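Mitomycin biosynthesis 6-O-methyltransferase (Streptomyces lavendulae, PDB 3GWZ) catalyses transfer of the methyl group of S-adenosyl-L-methionine to the 6-hydroxyl oxygen of 6-demethylmitomycins A and B, forming the quinone methoxy group of mitomycins A and B, and works as a homodimer. Local coordinates at residues Arg53-Ala58 against Thr129-Gln134; Val63-Gln68 against Val118-Pro123; Arg141-Leu146 against Leu325-Gly330; Ile265-Asp270 against Ala294-Pro299; Ile289-Ala294 against Glu344-Arg349. One frame throughout, in Å; residues are numbered along the deposited sequence. Where two conformers were deposited one is given.

Contacts 1 and 2 adjoin in the N-terminal part of the chain, centres about 12 Å apart: R132 NH2 of contact 1 is 2.9 Å from L119 O of contact 2, a probable hydrogen bond. Contact 3 lies about 17 Å from contact 1, centre to centre, and touches it where F133 meets L328. All three also meet the second subunit. Contacts 4 and 5 lie on the opposite side of the chain's centre from contacts 1 and 2, on successive parts of the C-terminal end of helix 283-296; they share A294, and their centres are about 11 Å apart. The bound S-adenosyl-L-homocysteine lies about 8 Å from the I265 side chain in contact 4 and about 10 Å from L328 in contact 3.

Contact 1. Residues Arg53-Ala58 against Thr129-Gln134; sequences RAIHVA and TDARFQ
With CG swung beside its backbone N (chi1 -61°), H56 sends its ring across to Q134, while R53, its CG trans to N and its chain bent at chi2, brings NH1 to the same residue. The two helices, 32-61 of the dimerisation region and 126-135, cross nearly at right angles, their segment axes 99° apart and 8.7 Å at closest approach. Q134 ends the second segment and offers two oxygens. Its backbone O takes R53 NH1 at 3.1 Å, lying in the guanidinium plane but with the donor tilted from the carbonyl plane. The same O lies over one face of the H56 ring, offset toward the rim. Between R53 and H56, I55 CG2 approaches A131 CB at 4.5 Å, a looser apolar touch in a buried interface. R53 has a stronger commitment across the dimer: NH2 binds E144 O and NE binds W143 O, both of the second subunit, so one guanidinium joins the helix crossing to the subunit interface. Imidazole and amide planes stand 82° apart, and H56 NE2 donates to Q134 OE1 at 3.1 Å, in the amide carbonyl plane on a lone pair, though OE1 is tilted out of the imidazole plane.

Contact 2. Residues Val63-Gln68 against Val118-Pro123; sequences VPELLQ and VLLPDP
Apolar packing carries this contact, with P64 and L120 at its middle. P64 presents its ring atoms to the 118-123 loop: its CG meets L119 CB at 4.0 Å, and its CB meets L120 CD2. That one methyl does most of the work, because it also rests 3.4 Å from P64 O and reaches Q68 CD at 3.7 Å, touching both the P64 backbone and the Q68 amide. The aliphatic part of E65 makes the second patch. Its chain bends at chi2 (94°), laying CG against the P121 ring with CG to P121 CD at 3.3 Å, and the carboxylate carbon follows across the same ring. No hydrogen bond crosses the contact; within the first segment Q68 NE2 donates to E65 O at 2.9 Å, nearly straight (160°) and on a lone pair in the carbonyl plane, which fixes the amide beside L120. P64 O has a further donor in Q112 NE2, and L119 O accepts from R132 NH2. L119 also packs on V42 of the second subunit. The arrangement is loop-to-loop packing within the O-methyltransferase dimerisation domain, joining the turn after helix 32-61 to the connection between helices 114-117 and 126-135.

Contact 3. Residues Arg141-Leu146 against Leu325-Gly330; sequences RAWEQL and LLVLVG
Over one face of the W143 indole sits V327 CG2, 3.9 Å from the centroid of the six-membered ring and 9° off its normal: a CH-pi contact made almost straight down onto the benzo ring. The indole also meets the H139 ring of its own chain and stacks with W50 of the second subunit. The setting is a buried helix-helix interface between the end of helix 137-144, with the start of helix 146-152, and helix 316-329 of the O-methyltransferase domain. V327 is central to the packing. With CG1 trans to its backbone N (chi1 162°), its two methyls part: CG1 goes to A142, while CG2 goes to the tryptophan and on to L146 CD1 at 3.6 Å. L146 turns in the same way, CG trans to N, the two side chains crossing at about a right angle. More loosely, the same CD1 nears L326 CD2, and A142 CB nears L328 CD2. No hydrogen bond crosses between the segments. The 141-146 segment also meets the second subunit: R141 and E144 form salt bridges with E144 and R141, respectively, of that other chain. The L328 side chain lies about 9 Å from that of H279, the inferred proton acceptor. Packing is tightest where A142 CB and V327 CG1 come to 3.3 Å, closer than usual van der Waals contact.

Contact 4. Residues Ile265-Asp270 against Ala294-Pro299; sequences IPDGAD and ATAMKP
I265 begins the contact by laying CG2 on A296 CB at 3.8 Å, while the rest of its side chain leads away from 294-299, to pack on R292 and I293 earlier in the same helix. P266 follows with its carbonyl O at 3.6 Å from the same A296 methyl, so both approach the methyl from the same side. At D267 the carboxylate swings back, CG trans to N (chi1 178°), leaving OD1 3.2 Å from A296 O; both are acceptors, so nothing bonds there. G268, with positive phi, supplies the backbone bond: its N donates to A296 O at 2.8 Å, close to straight (163°) and in the carbonyl plane, tying the loop to the last helical residue. The aliphatic part of K298 passes G268, bends at chi3 and comes near A269 O with CE. D270 completes the walk: OD1 receives K298 NZ in a salt bridge of 2.8 Å, while OD2 accepts from A204 N. The loop 265-270 leads into strand 271-275 and the segment 294-299 leads from helix 283-296 toward strand 302-308, two parallel neighbours in the central sheet. Y272 of the first strand packs under I265 and A296, and strand 205-209 touches I265, P266 and A269.

Contact 5. Residues Ile289-Ala294 against Glu344-Arg349; sequences ILRRIA and EKSGLR
A Schellman motif closes helix 336-344 here: G347, with positive phi, ends the turn before strand 348-355, the edge strand of the mixed sheet in this class I methyltransferase fold. The turn is pressed on helix 283-296. R291 makes the polar grip. Its chain runs extended from CG to NE, alongside S346, with CG 3.7 Å from S346 CA, and the guanidinium then meets K345 O side-on. NE donates at 2.9 Å and NH2 at 3.0 Å, so two nitrogens hold one carbonyl oxygen; that oxygen lies within 4° of the guanidinium plane, while the donors are tilted by 25° and 19° from the carbonyl plane. The two hydrogen bonds fix the rotation of the guanidinium against the turn. K345 NZ leads away, 6.9 Å from R291 NH2, so the like charges do not meet.

S346 sets its side chain against the helix. OG sits beside its own backbone N and lies 3.2 Å from L290 CB; its hydrogen bond goes back to L342 O, in the helix it follows. Carbon packing is close at this point, with S346 CB 3.5 Å from L290 CB. Next along the chain the strand begins with L348, whose CD1 approaches L290 CD2 and whose side chain also packs on L303 and I366 of the sheet, joining helix to strands. A294, at the far turn of the segment, meets both the turn and the strand: its CB is 3.4 Å from S346 O and 3.8 Å from L348 CD2.

Contact 1. Residues Arg53-Ala58 against Thr129-Gln134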
# COMPACT_ATOMS: atom_id res chain seq x y z
N ARG A 53 22.10 -1.67 -10.18
CA ARG A 53 21.80 -3.05 -9.83
C ARG A 53 21.43 -3.14 -8.35
O ARG A 53 20.58 -3.93 -7.96
CB ARG A 53 22.97 -3.99 -10.15
CG ARG A 53 22.55 -5.46 -10.33
CD ARG A 53 21.70 -5.61 -11.62
NE ARG A 53 21.14 -6.95 -11.79
CZ ARG A 53 19.99 -7.19 -12.41
NH1 ARG A 53 19.28 -6.18 -12.90
NH2 ARG A 53 19.54 -8.43 -12.54
N ALA A 54 22.05 -2.31 -7.52
CA ALA A 54 21.69 -2.31 -6.10
C ALA A 54 20.23 -1.90 -5.91
O ALA A 54 19.51 -2.45 -5.07
CB ALA A 54 22.63 -1.40 -5.30
N ILE A 55 19.78 -0.93 -6.71
CA ILE A 55 18.37 -0.54 -6.68
C ILE A 55 17.49 -1.70 -7.14
O ILE A 55 16.44 -1.97 -6.56
CB ILE A 55 18.11 0.73 -7.52
CG1 ILE A 55 18.67 1.96 -6.78
CG2 ILE A 55 16.62 0.88 -7.81
CD1 ILE A 55 18.37 3.29 -7.45
N HIS A 56 17.93 -2.41 -8.18
CA HIS A 56 17.15 -3.54 -8.67
C HIS A 56 16.93 -4.57 -7.56
O HIS A 56 15.82 -5.07 -7.37
CB HIS A 56 17.82 -4.20 -9.89
CG HIS A 56 17.96 -3.27 -11.06
ND1 HIS A 56 18.96 -3.40 -12.00
CD2 HIS A 56 17.25 -2.17 -11.41
CE1 HIS A 56 18.85 -2.43 -12.89
NE2 HIS A 56 17.82 -1.67 -12.56
N VAL A 57 18.00 -4.86 -6.83
CA VAL A 57 17.91 -5.85 -5.77
C VAL A 57 17.04 -5.35 -4.63
O VAL A 57 16.26 -6.12 -4.06
CB VAL A 57 19.30 -6.26 -5.24
CG1 VAL A 57 19.16 -7.17 -4.02
CG2 VAL A 57 20.08 -6.97 -6.34
N ALA A 58 17.15 -4.06 -4.30
CA ALA A 58 16.28 -3.49 -3.26
C ALA A 58 14.78 -3.61 -3.62
O ALA A 58 13.95 -3.89 -2.75
CB ALA A 58 16.65 -2.03 -2.97
N THR A 129 7.84 0.93 -11.70
CA THR A 129 7.59 -0.25 -12.53
C THR A 129 8.81 -0.56 -13.36
O THR A 129 9.14 -1.74 -13.58
CB THR A 129 6.37 -0.07 -13.46
OG1 THR A 129 6.46 1.18 -14.15
CG2 THR A 129 5.09 -0.12 -12.63
N ASP A 130 9.51 0.48 -13.82
CA ASP A 130 10.69 0.25 -14.65
C ASP A 130 11.81 -0.40 -13.82
O ASP A 130 12.52 -1.29 -14.30
CB ASP A 130 11.18 1.55 -15.30
CG ASP A 130 11.78 1.33 -16.68
OD1 ASP A 130 11.78 0.17 -17.17
OD2 ASP A 130 12.26 2.31 -17.28
N ALA A 131 11.96 0.03 -12.57
CA ALA A 131 13.00 -0.55 -11.72
C ALA A 131 12.78 -2.06 -11.60
O ALA A 131 13.73 -2.83 -11.66
CB ALA A 131 13.02 0.10 -10.36
N ARG A 132 11.53 -2.47 -11.43
CA ARG A 132 11.21 -3.90 -11.28
C ARG A 132 11.35 -4.68 -12.58
O ARG A 132 11.72 -5.85 -12.56
CB ARG A 132 9.81 -4.08 -10.67
CG ARG A 132 9.77 -3.69 -9.19
CD ARG A 132 8.37 -3.48 -8.65
NE ARG A 132 8.44 -3.23 -7.21
CZ ARG A 132 8.76 -2.05 -6.67
NH1 ARG A 132 9.01 -1.01 -7.45
NH2 ARG A 132 8.81 -1.92 -5.35
N PHE A 133 11.03 -4.03 -13.69
CA PHE A 133 11.21 -4.58 -15.04
C PHE A 133 12.70 -4.84 -15.29
O PHE A 133 13.09 -5.93 -15.71
CB PHE A 133 10.64 -3.56 -16.05
CG PHE A 133 10.78 -3.94 -17.52
CD1 PHE A 133 10.49 -5.21 -17.97
CD2 PHE A 133 11.14 -2.97 -18.45
CE1 PHE A 133 10.60 -5.53 -19.33
CE2 PHE A 133 11.25 -3.27 -19.81
CZ PHE A 133 10.97 -4.56 -20.25
N GLN A 134 13.52 -3.84 -15.00
CA GLN A 134 14.97 -3.93 -15.19
C GLN A 134 15.64 -4.93 -14.24
O GLN A 134 16.75 -5.41 -14.52
CB GLN A 134 15.60 -2.55 -14.97
CG GLN A 134 15.21 -1.52 -16.01
CD GLN A 134 15.63 -0.13 -15.61
OE1 GLN A 134 16.32 0.06 -14.59
NE2 GLN A 134 15.21 0.86 -16.38

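Contact 2. Residues Val63-Gln68 against Val118-Pro123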
# COMPACT_ATOMS: atom_id res chain seq x y z
N VAL A 63 12.40 -4.05 -0.20
CA VAL A 63 12.85 -3.21 0.91
C VAL A 63 12.00 -1.95 1.14
O VAL A 63 11.54 -1.73 2.26
CB VAL A 63 14.37 -2.88 0.85
CG1 VAL A 63 14.77 -1.96 2.00
CG2 VAL A 63 15.18 -4.16 0.90
N PRO A 64 11.76 -1.14 0.09
CA PRO A 64 11.00 0.11 0.27
C PRO A 64 9.62 -0.09 0.90
O PRO A 64 9.18 0.74 1.70
CB PRO A 64 10.84 0.63 -1.17
CG PRO A 64 12.00 0.03 -1.91
CD PRO A 64 12.17 -1.33 -1.32
N GLU A 65 8.95 -1.19 0.55
CA GLU A 65 7.63 -1.48 1.10
C GLU A 65 7.68 -1.74 2.60
O GLU A 65 6.70 -1.53 3.31
CB GLU A 65 7.00 -2.69 0.41
CG GLU A 65 6.76 -2.51 -1.07
CD GLU A 65 7.89 -3.04 -1.93
OE1 GLU A 65 7.72 -4.14 -2.49
OE2 GLU A 65 8.94 -2.36 -2.04
N LEU A 66 8.83 -2.22 3.07
CA LEU A 66 9.00 -2.57 4.48
C LEU A 66 9.34 -1.36 5.35
O LEU A 66 9.43 -1.47 6.58
CB LEU A 66 10.07 -3.65 4.64
CG LEU A 66 9.72 -5.02 4.04
CD1 LEU A 66 10.93 -5.94 4.04
CD2 LEU A 66 8.56 -5.66 4.81
N LEU A 67 9.54 -0.21 4.73
CA LEU A 67 9.95 0.98 5.46
C LEU A 67 8.86 2.04 5.52
O LEU A 67 9.15 3.20 5.80
CB LEU A 67 11.23 1.56 4.85
CG LEU A 67 12.50 0.74 5.07
CD1 LEU A 67 13.69 1.35 4.32
CD2 LEU A 67 12.82 0.63 6.56
N GLN A 68 7.61 1.64 5.27
CA GLN A 68 6.52 2.62 5.21
C GLN A 68 5.97 2.99 6.58
O GLN A 68 5.19 3.93 6.71
CB GLN A 68 5.38 2.13 4.31
CG GLN A 68 5.82 1.63 2.95
CD GLN A 68 4.65 1.17 2.11
OE1 GLN A 68 3.93 1.98 1.53
NE2 GLN A 68 4.45 -0.15 2.04
N VAL A 118 10.15 6.78 -4.14
CA VAL A 118 9.66 6.67 -5.52
C VAL A 118 9.76 5.23 -6.03
O VAL A 118 9.29 4.92 -7.12
CB VAL A 118 10.38 7.65 -6.48
CG1 VAL A 118 10.29 9.07 -5.97
CG2 VAL A 118 11.81 7.24 -6.67
N LEU A 119 10.37 4.36 -5.24
CA LEU A 119 10.51 2.95 -5.61
C LEU A 119 9.38 2.09 -5.07
O LEU A 119 9.33 0.89 -5.33
CB LEU A 119 11.86 2.40 -5.14
CG LEU A 119 13.07 2.99 -5.85
CD1 LEU A 119 14.38 2.44 -5.24
CD2 LEU A 119 13.00 2.70 -7.33
N LEU A 120 8.47 2.69 -4.30
CA LEU A 120 7.33 1.93 -3.82
C LEU A 120 6.53 1.42 -5.02
O LEU A 120 6.32 2.15 -6.00
CB LEU A 120 6.45 2.79 -2.89
CG LEU A 120 7.06 3.07 -1.51
CD1 LEU A 120 6.37 4.24 -0.82
CD2 LEU A 120 7.02 1.82 -0.63
N PRO A 121 6.09 0.16 -4.96
CA PRO A 121 5.34 -0.46 -6.06
C PRO A 121 4.05 0.29 -6.31
O PRO A 121 3.30 0.55 -5.38
CB PRO A 121 5.03 -1.87 -5.54
CG PRO A 121 5.23 -1.80 -4.05
CD PRO A 121 6.23 -0.73 -3.79
N ASP A 122 3.81 0.65 -7.57
CA ASP A 122 2.67 1.47 -7.94
C ASP A 122 2.52 1.44 -9.46
O ASP A 122 3.40 1.92 -10.18
CB ASP A 122 2.89 2.90 -7.45
CG ASP A 122 1.76 3.83 -7.85
OD1 ASP A 122 0.82 3.37 -8.54
OD2 ASP A 122 1.81 5.02 -7.46
N PRO A 123 1.41 0.86 -9.94
CA PRO A 123 1.19 0.65 -11.38
C PRO A 123 1.14 1.96 -12.15
O PRO A 123 1.22 1.96 -13.37
CB PRO A 123 -0.18 -0.05 -11.43
CG PRO A 123 -0.84 0.29 -10.13
CD PRO A 123 0.26 0.44 -9.12

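Contact 3. Residues Arg141-Leu146 against Leu325-Gly330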
# COMPACT_ATOMS: atom_id res chain seq x y z
N ARG A 141 20.54 -9.16 -18.93
CA ARG A 141 21.37 -9.96 -19.84
C ARG A 141 21.35 -9.45 -21.28
O ARG A 141 22.32 -9.64 -22.02
CB ARG A 141 21.03 -11.45 -19.81
CG ARG A 141 22.17 -12.28 -20.42
CD ARG A 141 21.97 -13.78 -20.33
NE ARG A 141 22.05 -14.27 -18.96
CZ ARG A 141 22.68 -15.38 -18.61
NH1 ARG A 141 23.31 -16.12 -19.52
NH2 ARG A 141 22.68 -15.76 -17.33
N ALA A 142 20.27 -8.81 -21.69
CA ALA A 142 20.27 -8.21 -23.02
C ALA A 142 21.37 -7.16 -23.12
O ALA A 142 22.04 -7.04 -24.16
CB ALA A 142 18.88 -7.61 -23.35
N TRP A 143 21.59 -6.43 -22.03
CA TRP A 143 22.65 -5.42 -21.97
C TRP A 143 24.05 -6.05 -21.95
O TRP A 143 25.02 -5.45 -22.43
CB TRP A 143 22.46 -4.49 -20.76
CG TRP A 143 21.31 -3.58 -21.00
CD1 TRP A 143 20.02 -3.74 -20.59
CD2 TRP A 143 21.34 -2.38 -21.78
NE1 TRP A 143 19.24 -2.71 -21.06
CE2 TRP A 143 20.03 -1.86 -21.79
CE3 TRP A 143 22.35 -1.69 -22.46
CZ2 TRP A 143 19.70 -0.67 -22.45
CZ3 TRP A 143 22.02 -0.51 -23.13
CH2 TRP A 143 20.70 -0.02 -23.11
N GLU A 144 24.14 -7.25 -21.39
CA GLU A 144 25.39 -8.00 -21.42
C GLU A 144 25.91 -8.08 -22.85
O GLU A 144 27.11 -7.98 -23.10
CB GLU A 144 25.15 -9.41 -20.88
CG GLU A 144 26.40 -10.30 -20.81
CD GLU A 144 26.03 -11.75 -20.61
OE1 GLU A 144 25.54 -12.10 -19.52
OE2 GLU A 144 26.21 -12.54 -21.57
N GLN A 145 24.98 -8.24 -23.80
CA GLN A 145 25.32 -8.47 -25.20
C GLN A 145 25.12 -7.21 -26.06
O GLN A 145 24.85 -7.32 -27.26
CB GLN A 145 24.50 -9.65 -25.74
CG GLN A 145 24.85 -10.97 -25.06
CD GLN A 145 26.24 -11.43 -25.44
OE1 GLN A 145 26.63 -11.31 -26.60
NE2 GLN A 145 26.99 -11.98 -24.48
N LEU A 146 25.26 -6.04 -25.45
CA LEU A 146 25.17 -4.78 -26.19
C LEU A 146 26.11 -4.75 -27.39
O LEU A 146 25.76 -4.23 -28.45
CB LEU A 146 25.46 -3.57 -25.28
CG LEU A 146 25.41 -2.19 -25.94
CD1 LEU A 146 24.03 -1.93 -26.61
CD2 LEU A 146 25.69 -1.10 -24.92
N LEU A 325 15.62 0.42 -26.91
CA LEU A 325 14.86 -0.15 -28.01
C LEU A 325 15.74 -1.06 -28.86
O LEU A 325 15.32 -2.15 -29.28
CB LEU A 325 14.28 0.96 -28.90
CG LEU A 325 13.17 1.81 -28.29
CD1 LEU A 325 12.89 3.03 -29.17
CD2 LEU A 325 11.91 0.99 -28.10
N LEU A 326 16.97 -0.61 -29.10
CA LEU A 326 17.92 -1.39 -29.89
C LEU A 326 18.15 -2.75 -29.24
O LEU A 326 18.02 -3.79 -29.87
CB LEU A 326 19.24 -0.63 -29.99
CG LEU A 326 20.46 -1.44 -30.46
CD1 LEU A 326 20.31 -1.80 -31.92
CD2 LEU A 326 21.75 -0.65 -30.22
N VAL A 327 18.46 -2.72 -27.96
CA VAL A 327 18.78 -3.92 -27.22
C VAL A 327 17.60 -4.91 -27.14
O VAL A 327 17.78 -6.11 -27.37
CB VAL A 327 19.29 -3.53 -25.81
CG1 VAL A 327 19.22 -4.69 -24.85
CG2 VAL A 327 20.70 -2.99 -25.94
N LEU A 328 16.41 -4.42 -26.83
CA LEU A 328 15.28 -5.30 -26.57
C LEU A 328 14.66 -5.86 -27.85
O LEU A 328 14.40 -7.06 -27.95
CB LEU A 328 14.20 -4.60 -25.75
CG LEU A 328 14.57 -4.19 -24.33
CD1 LEU A 328 13.37 -3.56 -23.65
CD2 LEU A 328 15.05 -5.40 -23.54
N VAL A 329 14.39 -4.99 -28.81
CA VAL A 329 13.63 -5.39 -30.00
C VAL A 329 14.24 -4.91 -31.31
O VAL A 329 13.62 -5.02 -32.37
CB VAL A 329 12.15 -4.90 -29.92
CG1 VAL A 329 11.42 -5.57 -28.75
CG2 VAL A 329 12.09 -3.37 -29.80
N GLY A 330 15.45 -4.38 -31.25
CA GLY A 330 16.10 -3.86 -32.44
C GLY A 330 15.41 -2.64 -33.02
O GLY A 330 15.52 -2.36 -34.22

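Contact 4. Residues Ile265-Asp270 against Ala294-Pro299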
# COMPACT_ATOMS: atom_id res chain seq x y z
N ILE A 265 -5.87 -4.80 -39.73
CA ILE A 265 -6.23 -3.49 -39.20
C ILE A 265 -7.71 -3.28 -39.52
O ILE A 265 -8.09 -3.32 -40.68
CB ILE A 265 -5.45 -2.35 -39.88
CG1 ILE A 265 -3.94 -2.51 -39.66
CG2 ILE A 265 -5.91 -1.00 -39.34
CD1 ILE A 265 -3.49 -2.23 -38.24
N PRO A 266 -8.54 -3.07 -38.48
CA PRO A 266 -9.98 -2.87 -38.72
C PRO A 266 -10.23 -1.77 -39.74
O PRO A 266 -9.67 -0.68 -39.64
CB PRO A 266 -10.51 -2.44 -37.35
CG PRO A 266 -9.55 -3.05 -36.38
CD PRO A 266 -8.21 -3.04 -37.05
N ASP A 267 -11.09 -2.06 -40.70
CA ASP A 267 -11.33 -1.15 -41.81
C ASP A 267 -12.33 -0.04 -41.49
O ASP A 267 -13.31 -0.23 -40.76
CB ASP A 267 -11.78 -1.96 -43.04
CG ASP A 267 -12.10 -1.09 -44.22
OD1 ASP A 267 -11.16 -0.49 -44.80
OD2 ASP A 267 -13.29 -1.00 -44.58
N GLY A 268 -12.07 1.15 -42.04
CA GLY A 268 -13.04 2.22 -42.07
C GLY A 268 -13.33 3.01 -40.80
O GLY A 268 -14.44 3.52 -40.64
N ALA A 269 -12.37 3.12 -39.89
CA ALA A 269 -12.56 3.98 -38.72
C ALA A 269 -12.21 5.43 -39.05
O ALA A 269 -11.47 5.70 -39.99
CB ALA A 269 -11.72 3.49 -37.53
N ASP A 270 -12.73 6.37 -38.26
CA ASP A 270 -12.42 7.78 -38.42
C ASP A 270 -11.00 8.15 -37.99
O ASP A 270 -10.33 8.96 -38.62
CB ASP A 270 -13.42 8.64 -37.63
CG ASP A 270 -14.84 8.55 -38.19
OD1 ASP A 270 -14.98 8.38 -39.42
OD2 ASP A 270 -15.80 8.67 -37.40
N ALA A 294 -2.94 2.31 -44.07
CA ALA A 294 -3.38 3.12 -45.20
C ALA A 294 -4.56 2.48 -45.95
O ALA A 294 -5.50 3.18 -46.34
CB ALA A 294 -2.21 3.38 -46.16
N THR A 295 -4.49 1.17 -46.14
CA THR A 295 -5.54 0.43 -46.84
C THR A 295 -6.87 0.50 -46.11
O THR A 295 -7.94 0.55 -46.73
CB THR A 295 -5.12 -1.05 -47.01
OG1 THR A 295 -3.99 -1.12 -47.89
CG2 THR A 295 -6.26 -1.87 -47.59
N ALA A 296 -6.81 0.54 -44.78
CA ALA A 296 -8.00 0.51 -43.95
C ALA A 296 -8.63 1.90 -43.82
O ALA A 296 -9.77 2.03 -43.36
CB ALA A 296 -7.67 -0.04 -42.56
N MSE A 297 -7.89 2.93 -44.20
CA MSE A 297 -8.34 4.29 -43.97
C MSE A 297 -9.32 4.79 -45.03
O MSE A 297 -9.19 4.47 -46.21
CB MSE A 297 -7.14 5.24 -43.89
CG MSE A 297 -6.32 5.06 -42.61
SE MSE A 297 -4.67 6.08 -42.61
CE MSE A 297 -5.44 7.85 -42.49
N LYS A 298 -10.31 5.56 -44.59
CA LYS A 298 -11.18 6.28 -45.50
C LYS A 298 -10.48 7.57 -45.90
O LYS A 298 -9.61 8.06 -45.18
CB LYS A 298 -12.52 6.60 -44.83
CG LYS A 298 -13.29 5.38 -44.38
CD LYS A 298 -14.60 5.77 -43.71
CE LYS A 298 -14.37 6.71 -42.55
NZ LYS A 298 -15.59 6.84 -41.70
N PRO A 299 -10.87 8.14 -47.05
CA PRO A 299 -10.24 9.39 -47.49
C PRO A 299 -10.22 10.45 -46.39
O PRO A 299 -9.28 11.24 -46.32
CB PRO A 299 -11.14 9.83 -48.65
CG PRO A 299 -11.68 8.55 -49.20
CD PRO A 299 -11.85 7.63 -48.02

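Contact 5. Residues Ile289-Ala294 against Glu344-Arg349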
# COMPACT_ATOMS: atom_id res chain seq x y z
N ILE A 289 3.38 -2.17 -41.62
CA ILE A 289 2.29 -1.73 -40.75
C ILE A 289 1.53 -0.56 -41.38
O ILE A 289 0.31 -0.57 -41.46
CB ILE A 289 2.80 -1.34 -39.33
CG1 ILE A 289 3.38 -2.56 -38.62
CG2 ILE A 289 1.67 -0.75 -38.50
CD1 ILE A 289 4.31 -2.21 -37.46
N LEU A 290 2.28 0.44 -41.85
CA LEU A 290 1.68 1.66 -42.37
C LEU A 290 0.83 1.39 -43.60
O LEU A 290 -0.24 1.98 -43.78
CB LEU A 290 2.78 2.67 -42.72
CG LEU A 290 3.52 3.28 -41.52
CD1 LEU A 290 4.63 4.21 -42.00
CD2 LEU A 290 2.52 4.01 -40.62
N ARG A 291 1.31 0.48 -44.44
CA ARG A 291 0.59 0.16 -45.67
C ARG A 291 -0.75 -0.50 -45.36
O ARG A 291 -1.76 -0.19 -45.99
CB ARG A 291 1.45 -0.71 -46.60
CG ARG A 291 2.49 0.09 -47.39
CD ARG A 291 3.34 -0.78 -48.31
NE ARG A 291 4.33 0.02 -49.03
CZ ARG A 291 5.35 -0.48 -49.72
NH1 ARG A 291 5.54 -1.80 -49.79
NH2 ARG A 291 6.20 0.33 -50.33
N ARG A 292 -0.76 -1.39 -44.37
CA ARG A 292 -2.02 -2.01 -43.97
C ARG A 292 -2.96 -0.99 -43.33
O ARG A 292 -4.17 -1.07 -43.50
CB ARG A 292 -1.79 -3.20 -43.03
CG ARG A 292 -3.06 -4.03 -42.84
CD ARG A 292 -2.79 -5.37 -42.19
NE ARG A 292 -1.87 -6.20 -42.97
CZ ARG A 292 -2.23 -6.96 -43.99
NH1 ARG A 292 -3.50 -7.00 -44.38
NH2 ARG A 292 -1.32 -7.69 -44.63
N ILE A 293 -2.40 -0.03 -42.60
CA ILE A 293 -3.23 1.03 -42.03
C ILE A 293 -3.80 1.89 -43.15
O ILE A 293 -4.99 2.16 -43.20
CB ILE A 293 -2.44 1.91 -41.04
CG1 ILE A 293 -2.02 1.09 -39.82
CG2 ILE A 293 -3.26 3.12 -40.61
CD1 ILE A 293 -1.03 1.82 -38.93
N ALA A 294 -2.94 2.31 -44.07
CA ALA A 294 -3.38 3.12 -45.20
C ALA A 294 -4.56 2.48 -45.95
O ALA A 294 -5.50 3.18 -46.34
CB ALA A 294 -2.21 3.38 -46.16
N GLU A 344 5.63 8.19 -46.82
CA GLU A 344 5.53 8.34 -48.27
C GLU A 344 5.50 6.98 -48.96
O GLU A 344 4.69 6.76 -49.86
CB GLU A 344 6.68 9.18 -48.82
CG GLU A 344 6.49 9.58 -50.28
CD GLU A 344 6.84 8.46 -51.25
OE1 GLU A 344 7.78 7.69 -50.96
OE2 GLU A 344 6.18 8.36 -52.31
N LYS A 345 6.39 6.08 -48.56
CA LYS A 345 6.44 4.75 -49.16
C LYS A 345 5.17 3.96 -48.84
O LYS A 345 4.98 2.86 -49.37
CB LYS A 345 7.64 3.95 -48.65
CG LYS A 345 8.98 4.48 -49.08
CD LYS A 345 10.10 3.61 -48.54
CE LYS A 345 11.45 4.26 -48.74
NZ LYS A 345 11.69 4.55 -50.17
N SER A 346 4.33 4.50 -47.98
CA SER A 346 3.14 3.78 -47.53
C SER A 346 1.85 4.43 -48.03
O SER A 346 0.76 4.00 -47.67
CB SER A 346 3.12 3.69 -46.00
OG SER A 346 4.29 3.05 -45.51
N GLY A 347 1.98 5.47 -48.84
CA GLY A 347 0.82 6.17 -49.37
C GLY A 347 0.18 7.14 -48.39
O GLY A 347 -1.01 7.45 -48.51
N LEU A 348 0.96 7.62 -47.43
CA LEU A 348 0.47 8.52 -46.40
C LEU A 348 1.28 9.80 -46.37
O LEU A 348 2.39 9.85 -46.90
CB LEU A 348 0.56 7.85 -45.02
CG LEU A 348 -0.28 6.59 -44.82
CD1 LEU A 348 0.07 5.92 -43.49
CD2 LEU A 348 -1.78 6.90 -44.91
N ARG A 349 0.75 10.84 -45.75
CA ARG A 349 1.51 12.07 -45.62
C ARG A 349 1.17 12.82 -44.34
O ARG A 349 0.06 12.73 -43.82
CB ARG A 349 1.31 12.96 -46.85
CG ARG A 349 -0.06 13.59 -46.95
CD ARG A 349 -0.16 14.42 -48.22
NE ARG A 349 0.80 15.52 -48.22
CZ ARG A 349 1.39 16.01 -49.31
NH1 ARG A 349 1.13 15.47 -50.50
NH2 ARG A 349 2.24 17.01 -49.22